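Local atomic coordinates of CupA (Streptococcus pneumoniae, PDB entry 4F2E), a protein that binds copper(I) through a cupredoxin-like domain and acts as a copper chaperone, probably as part of the bacterium's copper resistance. Residues Y13-V18 / P36-F41; V40-D45 / G67-V72. All blocks are in the same frame, centred on the assembly; numbering follows the deposited sequence.

In the fold
Both contacts lie in one cupredoxin-like sheet and share the strand 37-43. Contact 1 sets this strand parallel to strand 13-20 on one side; contact 2 sets it antiparallel to strand 69-74 on the other. Their centres are about 11 Å apart. Along the chain contact 1 comes first, and its later segment runs into the first segment of contact 2, the two having Val40 and Phe41 in common. A salt bridge from Arg17 to Glu69 spans the shared strand, tying its two neighbours together. The shared strand runs toward the copper end of the domain, where the Arg43 side chain of contact 2 is about 9 Å from a copper(I) ion.

Contact 1 (Y13-V18 / P36-F41); sequences YQEIRV and PARIVF
Residues 13-18 and 37-41 run as parallel strands, their axes 4.6 Å apart at closest and 13° from aligned. The pairing starts where Gln14 N binds Pro36 O, just before the second strand begins, and continues through Arg38, Ile16 and Val40 to Val18 N, which meets Val40 O at 2.8 Å in a nearly straight bond (177°). Pro36 has no N-H to give, and its carbonyl is the part that pairs, accepting Gln14 N.

On one face Glu15 and Arg38 lie side by side. Glu15 reaches across with CG anti to the backbone N (chi1 178°), and its OE1 takes Arg38 NE at 2.8 Å from the anti side, in the guanidinium plane; Arg38 NH2 adds only a weak bond to the same oxygen. Tyr13 lays CE1 3.8 Å from Arg38 CD, so its ring packs on the methylene part of the arginine. Val40 CG1 lies over one face of the Arg17 guanidinium, 3.9 Å from NH2, and Arg17 NH1 forms a salt bridge with Glu69 OE1 on strand 69-74.

The other face is mostly apolar. Ile39 CG2 lies 4.0 Å from Ile16 CG2 and touches Val18 CG2, while Val18 CG1 packs 3.8 Å from Phe41 CE2; branched and aromatic residues suit this buried side. Gln14 is the polar exception, its amide held by Val35, Lys32 and Gln9.

The chemistry divides the strand pair into a face dominated by the Glu15-Arg38 pair and Arg17, with Val40 buried among them, and a largely apolar side that joins the domain's core, where Ile39 and Phe41 meet strand 52-55.

Contact 2 (V40-D45 / G67-V72); sequences VFDRKD and GEEYVV
Phe41 and Tyr70 form the hydrogen-bonded pair at the centre of this antiparallel pairing, each backbone N giving a 2.8 Å bond to the other's O. Beyond them Arg43 N binds Glu68 O at 3.1 Å, and Gly67 N closes the pairing on Arg43 O with a more bent bond (132°). The positive phi of Gly67 suits glycine.

Glu69 can be followed outward along its extended chain. CB lies 4.0 Å from Phe41 O; CG comes near Asp42 OD1 and Val40 CG1; CD then passes Val40 CG1, which also touches OE2 at 3.5 Å. OE1 at the tip turns to Arg17 on the strand beyond, forming a salt bridge. A glutamate suits this place, its methylenes lying against a valine while its carboxylate reaches two strands away. Nearby, Val71 CG2 meets Val40 CG2.

On Phe41's side of the sheet Val72 CG2 packs 3.7 Å from Phe41 CE1; the backbone O of Tyr70 lies at the ring's edge, in its plane. Arg43, fully extended with CG anti to N (chi1 -176°), bonds Asp45 O through NE at 2.8 Å; NH1 hydrogen-bonds Leu64 O, and NH2 forms a salt bridge with Asp51 and a weak second bond to Asp45 O. Its guanidinium thereby ties together loops at the copper end of the domain.

Strand 37-43, antiparallel to 69-74 and parallel to 13-20, gives the mixed sheet expected of a cupredoxin-like beta sandwich.

Contact 1 (Y13-V18 / P36-F41)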
loop_
_atom_site.group_PDB
_atom_site.type_symbol
_atom_site.label_atom_id
_atom_site.label_comp_id
_atom_site.label_asym_id
_atom_site.label_seq_id
_atom_site.Cartn_x
_atom_site.Cartn_y
_atom_site.Cartn_z
ATOM N N TYR A 13 10.425 -2.481 -12.014
ATOM C CA TYR A 13 9.663 -2.346 -10.780
ATOM C C TYR A 13 8.254 -2.890 -10.952
ATOM O O TYR A 13 7.900 -3.397 -12.015
ATOM C CB TYR A 13 9.628 -0.885 -10.313
ATOM C CG TYR A 13 8.988 0.091 -11.281
ATOM C CD1 TYR A 13 7.628 0.370 -11.220
ATOM C CD2 TYR A 13 9.748 0.748 -12.240
ATOM C CE1 TYR A 13 7.041 1.271 -12.098
ATOM C CE2 TYR A 13 9.170 1.647 -13.122
ATOM C CZ TYR A 13 7.817 1.905 -13.047
ATOM O OH TYR A 13 7.242 2.800 -13.925
ATOM N N GLN A 14 7.463 -2.798 -9.892
ATOM C CA GLN A 14 6.054 -3.154 -9.951
ATOM C C GLN A 14 5.267 -2.052 -9.273
ATOM O O GLN A 14 5.743 -1.446 -8.319
ATOM C CB GLN A 14 5.792 -4.508 -9.283
ATOM C CG GLN A 14 6.131 -4.558 -7.800
ATOM C CD GLN A 14 6.009 -5.957 -7.222
ATOM O OE1 GLN A 14 5.136 -6.733 -7.620
ATOM N NE2 GLN A 14 6.890 -6.289 -6.282
ATOM N N GLU A 15 4.069 -1.785 -9.773
ATOM C CA GLU A 15 3.298 -0.650 -9.299
ATOM C C GLU A 15 1.841 -1.015 -9.093
ATOM O O GLU A 15 1.246 -1.742 -9.890
ATOM C CB GLU A 15 3.400 0.503 -10.295
ATOM C CG GLU A 15 2.591 1.728 -9.918
ATOM C CD GLU A 15 2.790 2.854 -10.900
ATOM O OE1 GLU A 15 3.890 3.447 -10.903
ATOM O OE2 GLU A 15 1.856 3.131 -11.680
ATOM N N ILE A 16 1.269 -0.505 -8.015
ATOM C CA ILE A 16 -0.155 -0.650 -7.791
ATOM C C ILE A 16 -0.691 0.644 -7.209
ATOM O O ILE A 16 -0.018 1.307 -6.416
ATOM C CB ILE A 16 -0.473 -1.843 -6.877
ATOM C CG1 ILE A 16 -1.982 -2.087 -6.834
ATOM C CG2 ILE A 16 0.105 -1.622 -5.487
ATOM C CD1 ILE A 16 -2.357 -3.466 -6.361
ATOM N N ARG A 17 -1.897 1.008 -7.626
ATOM C CA ARG A 17 -2.524 2.240 -7.184
ATOM C C ARG A 17 -3.609 1.937 -6.162
ATOM O O ARG A 17 -4.443 1.053 -6.363
ATOM C CB ARG A 17 -3.111 2.996 -8.377
ATOM C CG ARG A 17 -2.080 3.370 -9.432
ATOM C CD ARG A 17 -2.698 4.227 -10.527
ATOM N NE ARG A 17 -3.266 5.460 -9.990
ATOM C CZ ARG A 17 -2.589 6.597 -9.853
ATOM N NH1 ARG A 17 -3.185 7.670 -9.351
ATOM N NH2 ARG A 17 -1.315 6.659 -10.216
ATOM N N VAL A 18 -3.583 2.673 -5.057
ATOM C CA VAL A 18 -4.562 2.495 -3.995
ATOM C C VAL A 18 -5.272 3.814 -3.740
ATOM O O VAL A 18 -4.632 4.824 -3.466
ATOM C CB VAL A 18 -3.896 2.000 -2.696
ATOM C CG1 VAL A 18 -4.924 1.870 -1.576
ATOM C CG2 VAL A 18 -3.193 0.675 -2.936
ATOM N N PRO A 36 11.283 -4.360 -6.811
ATOM C CA PRO A 36 11.031 -3.050 -6.200
ATOM C C PRO A 36 9.605 -2.587 -6.474
ATOM O O PRO A 36 9.142 -2.680 -7.610
ATOM C CB PRO A 36 12.040 -2.140 -6.902
ATOM C CG PRO A 36 13.153 -3.059 -7.293
ATOM C CD PRO A 36 12.489 -4.356 -7.658
ATOM N N ALA A 37 8.920 -2.103 -5.446
ATOM C CA ALA A 37 7.502 -1.783 -5.564
ATOM C C ALA A 37 7.193 -0.310 -5.336
ATOM O O ALA A 37 7.826 0.359 -4.516
ATOM C CB ALA A 37 6.683 -2.647 -4.608
ATOM N N ARG A 38 6.212 0.173 -6.092
ATOM C CA ARG A 38 5.621 1.487 -5.908
ATOM C C ARG A 38 4.157 1.276 -5.563
ATOM O O ARG A 38 3.387 0.767 -6.381
ATOM C CB ARG A 38 5.714 2.305 -7.198
ATOM C CG ARG A 38 7.101 2.813 -7.538
ATOM C CD ARG A 38 7.156 3.348 -8.964
ATOM N NE ARG A 38 6.014 4.198 -9.295
ATOM C CZ ARG A 38 5.901 5.478 -8.957
ATOM N NH1 ARG A 38 6.863 6.068 -8.261
ATOM N NH2 ARG A 38 4.823 6.168 -9.310
ATOM N N ILE A 39 3.777 1.643 -4.346
ATOM C CA ILE A 39 2.386 1.581 -3.937
ATOM C C ILE A 39 1.901 3.019 -3.856
ATOM O O ILE A 39 2.273 3.766 -2.950
ATOM C CB ILE A 39 2.223 0.840 -2.599
ATOM C CG1 ILE A 39 2.969 -0.498 -2.653
ATOM C CG2 ILE A 39 0.749 0.616 -2.288
ATOM C CD1 ILE A 39 3.017 -1.239 -1.334
ATOM N N VAL A 40 1.102 3.408 -4.842
ATOM C CA VAL A 40 0.741 4.801 -5.033
ATOM C C VAL A 40 -0.591 5.103 -4.366
ATOM O O VAL A 40 -1.644 4.670 -4.840
ATOM C CB VAL A 40 0.653 5.140 -6.530
ATOM C CG1 VAL A 40 0.408 6.630 -6.723
ATOM C CG2 VAL A 40 1.928 4.705 -7.241
ATOM N N PHE A 41 -0.542 5.849 -3.267
ATOM C CA PHE A 41 -1.748 6.216 -2.541
ATOM C C PHE A 41 -2.288 7.542 -3.035
ATOM O O PHE A 41 -1.617 8.573 -2.942
ATOM C CB PHE A 41 -1.479 6.271 -1.036
ATOM C CG PHE A 41 -1.259 4.922 -0.421
ATOM C CD1 PHE A 41 -0.003 4.335 -0.436
ATOM C CD2 PHE A 41 -2.311 4.228 0.156
ATOM C CE1 PHE A 41 0.200 3.089 0.117
ATOM C CE2 PHE A 41 -2.112 2.978 0.711
ATOM C CZ PHE A 41 -0.858 2.409 0.694
#

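Contact 2 (V40-D45 / G67-V72)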
loop_
_atom_site.group_PDB
_atom_site.type_symbol
_atom_site.label_atom_id
_atom_site.label_comp_id
_atom_site.label_asym_id
_atom_site.label_seq_id
_atom_site.Cartn_x
_atom_site.Cartn_y
_atom_site.Cartn_z
ATOM N N VAL A 40 1.102 3.408 -4.842
ATOM C CA VAL A 40 0.741 4.801 -5.033
ATOM C C VAL A 40 -0.591 5.103 -4.366
ATOM O O VAL A 40 -1.644 4.670 -4.840
ATOM C CB VAL A 40 0.653 5.140 -6.530
ATOM C CG1 VAL A 40 0.408 6.630 -6.723
ATOM C CG2 VAL A 40 1.928 4.705 -7.241
ATOM N N PHE A 41 -0.542 5.849 -3.267
ATOM C CA PHE A 41 -1.748 6.216 -2.541
ATOM C C PHE A 41 -2.288 7.542 -3.035
ATOM O O PHE A 41 -1.617 8.573 -2.942
ATOM C CB PHE A 41 -1.479 6.271 -1.036
ATOM C CG PHE A 41 -1.259 4.922 -0.421
ATOM C CD1 PHE A 41 -0.003 4.335 -0.436
ATOM C CD2 PHE A 41 -2.311 4.228 0.156
ATOM C CE1 PHE A 41 0.200 3.089 0.117
ATOM C CE2 PHE A 41 -2.112 2.978 0.711
ATOM C CZ PHE A 41 -0.858 2.409 0.694
ATOM N N ASP A 42 -3.505 7.511 -3.566
ATOM C CA ASP A 42 -4.158 8.718 -4.044
ATOM C C ASP A 42 -5.216 9.101 -3.024
ATOM O O ASP A 42 -6.237 8.422 -2.903
ATOM C CB ASP A 42 -4.791 8.461 -5.410
ATOM C CG ASP A 42 -5.366 9.712 -6.031
ATOM O OD1 ASP A 42 -4.950 10.819 -5.633
ATOM O OD2 ASP A 42 -6.230 9.587 -6.923
ATOM N N ARG A 43 -4.970 10.174 -2.277
ATOM C CA ARG A 43 -5.842 10.510 -1.158
ATOM C C ARG A 43 -7.005 11.405 -1.563
ATOM O O ARG A 43 -6.808 12.524 -2.040
ATOM C CB ARG A 43 -5.069 11.150 -0.005
ATOM C CG ARG A 43 -5.969 11.411 1.185
ATOM C CD ARG A 43 -5.241 11.983 2.372
ATOM N NE ARG A 43 -6.181 12.226 3.463
ATOM C CZ ARG A 43 -5.869 12.826 4.604
ATOM N NH1 ARG A 43 -4.633 13.257 4.812
ATOM N NH2 ARG A 43 -6.797 12.995 5.539
ATOM N N LYS A 44 -8.219 10.905 -1.347
ATOM C CA LYS A 44 -9.428 11.617 -1.737
ATOM C C LYS A 44 -10.369 11.851 -0.556
ATOM O O LYS A 44 -11.433 12.447 -0.712
ATOM C CB LYS A 44 -10.153 10.850 -2.843
ATOM C CG LYS A 44 -9.340 10.723 -4.123
ATOM C CD LYS A 44 -10.077 9.917 -5.175
ATOM C CE LYS A 44 -9.296 9.873 -6.477
ATOM N NZ LYS A 44 -9.997 9.067 -7.513
ATOM N N ASP A 45 -9.966 11.386 0.621
ATOM C CA ASP A 45 -10.783 11.493 1.826
ATOM C C ASP A 45 -10.032 12.323 2.868
ATOM O O ASP A 45 -8.960 11.928 3.320
ATOM C CB ASP A 45 -11.075 10.088 2.361
ATOM C CG ASP A 45 -12.027 10.084 3.543
ATOM O OD1 ASP A 45 -12.119 11.101 4.261
ATOM O OD2 ASP A 45 -12.676 9.039 3.758
ATOM N N GLY A 67 -5.745 15.137 -1.377
ATOM C CA GLY A 67 -5.899 15.514 -2.770
ATOM C C GLY A 67 -4.660 15.283 -3.609
ATOM O O GLY A 67 -4.566 15.768 -4.736
ATOM N N GLU A 68 -3.707 14.538 -3.063
ATOM C CA GLU A 68 -2.460 14.274 -3.771
ATOM C C GLU A 68 -2.066 12.804 -3.738
ATOM O O GLU A 68 -2.624 12.007 -2.978
ATOM C CB GLU A 68 -1.329 15.130 -3.198
ATOM C CG GLU A 68 -1.571 16.626 -3.330
ATOM C CD GLU A 68 -0.433 17.455 -2.772
ATOM O OE1 GLU A 68 0.519 16.868 -2.218
ATOM O OE2 GLU A 68 -0.492 18.697 -2.893
ATOM N N GLU A 69 -1.102 12.454 -4.582
ATOM C CA GLU A 69 -0.533 11.117 -4.593
ATOM C C GLU A 69 0.677 11.070 -3.678
ATOM O O GLU A 69 1.449 12.027 -3.593
ATOM C CB GLU A 69 -0.095 10.722 -6.003
ATOM C CG GLU A 69 -1.219 10.423 -6.969
ATOM C CD GLU A 69 -0.701 9.950 -8.314
ATOM O OE1 GLU A 69 -1.513 9.803 -9.250
ATOM O OE2 GLU A 69 0.525 9.724 -8.431
ATOM N N TYR A 70 0.842 9.948 -2.993
ATOM C CA TYR A 70 2.056 9.699 -2.240
ATOM C C TYR A 70 2.479 8.261 -2.466
ATOM O O TYR A 70 1.666 7.350 -2.345
ATOM C CB TYR A 70 1.850 9.949 -0.750
ATOM C CG TYR A 70 3.092 9.652 0.047
ATOM C CD1 TYR A 70 4.062 10.626 0.237
ATOM C CD2 TYR A 70 3.312 8.392 0.584
ATOM C CE1 TYR A 70 5.207 10.360 0.951
ATOM C CE2 TYR A 70 4.459 8.114 1.304
ATOM C CZ TYR A 70 5.402 9.105 1.483
ATOM O OH TYR A 70 6.550 8.847 2.197
ATOM N N VAL A 71 3.751 8.057 -2.786
ATOM C CA VAL A 71 4.236 6.727 -3.130
ATOM C C VAL A 71 5.015 6.074 -2.000
ATOM O O VAL A 71 6.032 6.596 -1.542
ATOM C CB VAL A 71 5.120 6.755 -4.390
ATOM C CG1 VAL A 71 5.546 5.341 -4.766
ATOM C CG2 VAL A 71 4.373 7.404 -5.539
ATOM N N VAL A 72 4.523 4.924 -1.554
ATOM C CA VAL A 72 5.270 4.077 -0.643
ATOM C C VAL A 72 6.157 3.159 -1.472
ATOM O O VAL A 72 5.678 2.433 -2.345
ATOM C CB VAL A 72 4.330 3.235 0.239
ATOM C CG1 VAL A 72 5.111 2.163 0.981
ATOM C CG2 VAL A 72 3.581 4.127 1.214
#